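Local coordinates for protein SnoN,Epimerase SnoN (PDB 5EP9) that acts as a non-heme iron, alpha-ketoglutarate-dependent epimerase in the biosynthesis of nogalamycin, at residues A58-E63 with R98-H103. Residues are numbered along the deposited sequence; the frame is centred on the assembly and turned at random.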
ATOM      1  N   ALA A  58      16.418   9.676  -2.305  1.00 33.09           N
ATOM      2  CA  ALA A  58      16.630  11.157  -1.980  1.00 35.01           C
ATOM      3  C   ALA A  58      15.698  12.126  -2.751  1.00 35.09           C
ATOM      4  O   ALA A  58      15.042  13.003  -2.124  1.00 33.75           O
ATOM      5  CB  ALA A  58      18.001  11.600  -2.258  1.00 35.37           C
ATOM      6  N   GLU A  59      15.490  11.810  -3.996  1.00 33.95           N
ATOM      7  CA  GLU A  59      14.362  12.441  -4.726  1.00 34.63           C
ATOM      8  C   GLU A  59      12.886  12.271  -4.163  1.00 31.99           C
ATOM      9  O   GLU A  59      12.178  13.280  -3.887  1.00 31.13           O
ATOM     10  CB  GLU A  59      14.330  11.915  -6.100  1.00 37.53           C
ATOM     11  CG  GLU A  59      13.500  12.880  -6.969  1.00 43.33           C
ATOM     12  CD  GLU A  59      13.387  12.507  -8.446  1.00 46.69           C
ATOM     13  OE1 GLU A  59      13.909  11.434  -8.874  1.00 49.82           O
ATOM     14  OE2 GLU A  59      12.677  13.300  -9.137  1.00 52.54           O
ATOM     15  N   TYR A  60      12.463  11.030  -3.943  1.00 29.75           N
ATOM     16  CA  TYR A  60      11.088  10.763  -3.462  1.00 29.47           C
ATOM     17  C   TYR A  60      10.945  11.271  -2.026  1.00 30.69           C
ATOM     18  O   TYR A  60       9.929  11.759  -1.640  1.00 29.94           O
ATOM     19  CB  TYR A  60      10.691   9.306  -3.686  1.00 28.92           C
ATOM     20  CG  TYR A  60      10.702   8.954  -5.131  1.00 29.47           C
ATOM     21  CD1 TYR A  60       9.948   9.695  -6.047  1.00 31.30           C
ATOM     22  CD2 TYR A  60      11.428   7.874  -5.627  1.00 29.97           C
ATOM     23  CE1 TYR A  60       9.988   9.428  -7.422  1.00 30.75           C
ATOM     24  CE2 TYR A  60      11.418   7.563  -6.990  1.00 29.81           C
ATOM     25  CZ  TYR A  60      10.697   8.358  -7.876  1.00 31.24           C
ATOM     26  OH  TYR A  60      10.660   8.032  -9.202  1.00 30.83           O
ATOM     27  N   LEU A  61      11.997  11.162  -1.229  1.00 32.60           N
ATOM     28  CA  LEU A  61      11.940  11.590   0.164  1.00 33.07           C
ATOM     29  C   LEU A  61      11.700  13.086   0.224  1.00 34.13           C
ATOM     30  O   LEU A  61      10.857  13.558   0.951  1.00 33.57           O
ATOM     31  CB  LEU A  61      13.233  11.233   0.905  1.00 33.89           C
ATOM     32  CG  LEU A  61      13.349  11.797   2.327  1.00 34.57           C
ATOM     33  CD1 LEU A  61      12.178  11.390   3.259  1.00 33.77           C
ATOM     34  CD2 LEU A  61      14.683  11.341   2.925  1.00 35.67           C
ATOM     35  N   ALA A  62      12.433  13.850  -0.590  1.00 35.05           N
ATOM     36  CA  ALA A  62      12.273  15.301  -0.545  1.00 35.01           C
ATOM     37  C   ALA A  62      10.875  15.635  -0.931  1.00 35.16           C
ATOM     38  O   ALA A  62      10.319  16.624  -0.458  1.00 36.03           O
ATOM     39  CB  ALA A  62      13.282  16.075  -1.488  1.00 35.99           C
ATOM     40  N   GLU A  63      10.389  14.975  -1.948  1.00 34.75           N
ATOM     41  CA  GLU A  63       9.049  15.320  -2.474  1.00 34.92           C
ATOM     42  C   GLU A  63       7.971  14.897  -1.366  1.00 33.76           C
ATOM     43  O   GLU A  63       7.020  15.618  -1.132  1.00 32.48           O
ATOM     44  CB  GLU A  63       8.777  14.613  -3.766  1.00 34.76           C
ATOM     45  CG  GLU A  63       7.341  14.803  -4.263  1.00 36.42           C
ATOM     46  CD  GLU A  63       7.043  16.185  -4.841  1.00 39.06           C
ATOM     47  OE1 GLU A  63       7.885  17.099  -4.765  1.00 38.47           O
ATOM     48  OE2 GLU A  63       5.906  16.355  -5.343  1.00 39.94           O
ATOM     49  N   ARG A  98       3.632  10.331  -8.916  1.00 35.85           N
ATOM     50  CA  ARG A  98       3.151   9.464  -9.945  1.00 38.48           C
ATOM     51  C   ARG A  98       4.260   8.626 -10.530  1.00 38.18           C
ATOM     52  O   ARG A  98       3.975   7.474 -10.945  1.00 37.71           O
ATOM     53  CB  ARG A  98       2.396  10.235 -11.073  1.00 40.81           C
ATOM     54  CG  ARG A  98       1.476   9.344 -11.940  1.00 42.77           C
ATOM     55  CD  ARG A  98       0.764  10.201 -12.997  1.00 47.29           C
ATOM     56  NE  ARG A  98      -0.366   9.518 -13.665  1.00 48.69           N
ATOM     57  CZ  ARG A  98      -0.257   8.596 -14.635  1.00 51.88           C
ATOM     58  NH1 ARG A  98       0.943   8.165 -15.033  1.00 53.69           N
ATOM     59  NH2 ARG A  98      -1.341   8.104 -15.257  1.00 52.62           N
ATOM     60  N   ARG A  99       5.453   9.206 -10.693  1.00 36.80           N
ATOM     61  CA  ARG A  99       6.569   8.389 -11.211  1.00 38.61           C
ATOM     62  C   ARG A  99       6.877   7.255 -10.247  1.00 35.08           C
ATOM     63  O   ARG A  99       7.223   6.157 -10.644  1.00 33.92           O
ATOM     64  CB  ARG A  99       7.851   9.174 -11.503  1.00 41.46           C
ATOM     65  CG  ARG A  99       7.697  10.030 -12.781  1.00 46.66           C
ATOM     66  CD  ARG A  99       8.974  10.704 -13.265  1.00 49.77           C
ATOM     67  NE  ARG A  99       9.087  12.038 -12.727  1.00 56.87           N
ATOM     68  CZ  ARG A  99       9.753  12.364 -11.630  1.00 62.39           C
ATOM     69  NH1 ARG A  99      10.396  11.433 -10.880  1.00 64.35           N
ATOM     70  NH2 ARG A  99       9.728  13.657 -11.267  1.00 65.58           N
ATOM     71  N   LEU A 100       6.799   7.530  -8.969  1.00 33.20           N
ATOM     72  CA  LEU A 100       7.016   6.440  -7.979  1.00 32.73           C
ATOM     73  C   LEU A 100       5.913   5.358  -8.056  1.00 32.84           C
ATOM     74  O   LEU A 100       6.180   4.160  -7.935  1.00 32.68           O
ATOM     75  CB  LEU A 100       7.200   6.995  -6.552  1.00 31.66           C
ATOM     76  CG  LEU A 100       7.371   6.015  -5.432  1.00 29.90           C
ATOM     77  CD1 LEU A 100       8.551   5.088  -5.641  1.00 30.81           C
ATOM     78  CD2 LEU A 100       7.486   6.790  -4.149  1.00 30.66           C
ATOM     79  N   ALA A 101       4.674   5.813  -8.161  1.00 32.25           N
ATOM     80  CA  ALA A 101       3.496   4.936  -8.269  1.00 31.24           C
ATOM     81  C   ALA A 101       3.547   3.986  -9.453  1.00 31.43           C
ATOM     82  O   ALA A 101       3.127   2.836  -9.369  1.00 31.55           O
ATOM     83  CB  ALA A 101       2.234   5.751  -8.338  1.00 31.04           C
ATOM     84  N   THR A 102       4.136   4.469 -10.537  1.00 32.02           N
ATOM     85  CA  THR A 102       4.338   3.698 -11.759  1.00 32.86           C
ATOM     86  C   THR A 102       5.791   3.306 -12.030  1.00 32.19           C
ATOM     87  O   THR A 102       6.122   2.861 -13.086  1.00 32.12           O
ATOM     88  CB  THR A 102       3.779   4.468 -12.988  1.00 37.40           C
ATOM     89  OG1 THR A 102       4.382   5.750 -13.044  1.00 35.28           O
ATOM     90  CG2 THR A 102       2.280   4.653 -12.840  1.00 39.71           C
ATOM     91  N   HIS A 103       6.646   3.408 -11.027  1.00 32.77           N
ATOM     92  CA  HIS A 103       8.003   3.028 -11.120  1.00 34.27           C
ATOM     93  C   HIS A 103       8.164   1.700 -11.865  1.00 36.40           C
ATOM     94  O   HIS A 103       7.544   0.686 -11.488  1.00 38.23           O
ATOM     95  CB  HIS A 103       8.579   2.920  -9.719  1.00 34.82           C
ATOM     96  CG  HIS A 103      10.060   2.846  -9.688  1.00 37.24           C
ATOM     97  ND1 HIS A 103      10.738   1.668  -9.916  1.00 38.44           N
ATOM     98  CD2 HIS A 103      11.007   3.813  -9.540  1.00 37.57           C
ATOM     99  CE1 HIS A 103      12.040   1.916  -9.902  1.00 40.05           C
ATOM    100  NE2 HIS A 103      12.225   3.205  -9.667  1.00 38.17           N
TER
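Glu59 OE2 meets the guanidinium of Arg99 in a salt bridge, and the geometry marks it as loose: NH1 of Arg99 lies 3.4 Å from Glu59 OE2, and an N-H...O angle of 144° makes the hydrogen bond weak. Arg99 NH2 stands little farther off, at 3.7 Å from the same Glu59 OE2. The carboxylate approaches the guanidinium at its edge, with the two planes turned 28° apart. Both side chains are exposed, which fits a surface ion pair. The Glu59 chain runs extended beyond CG, whereas Arg99 bends at chi3, and the two cross at about a right angle.

Beneath this pair, Tyr60 and Leu100 form the buried part. Leu100 CB sits over one face of the Tyr60 ring, 3.9 Å from its centroid and 14° off the normal, a CH-pi contact. Leu100 CD1 reaches 4.0 Å from Tyr60 CE2 and Leu100 CD2 4.0 Å from Tyr60 CG, because the side chain leaves with CG anti to the backbone N, which spreads both methyls along the ring. Replacing the Tyr60 ring by an alanine here is likely to open a gap between the two helices and leave Leu100 CB without the aromatic face it covers. Tyr60 OH lies 3.8 Å from Arg99 NH1, at the guanidinium edge, and 4.2 Å from His103 CD2, at the imidazole edge; His103 NE2 hydrogen-bonds Glu56 OE2, and His103 N-caps the next helix.

Both segments lie in the first SnoN portion of this engineered fusion. Leu61 touches Leu237 and Leu100 touches Thr239, both on strand 236-245, while Ala101 touches Leu120 and Leu123 on strand 118-128. Helices 54-70 and 95-101 thus pack together against the large antiparallel sheet, as helices do beside the major sheet of the double-stranded beta-helix (cupin) fold of PhyH-type iron enzymes.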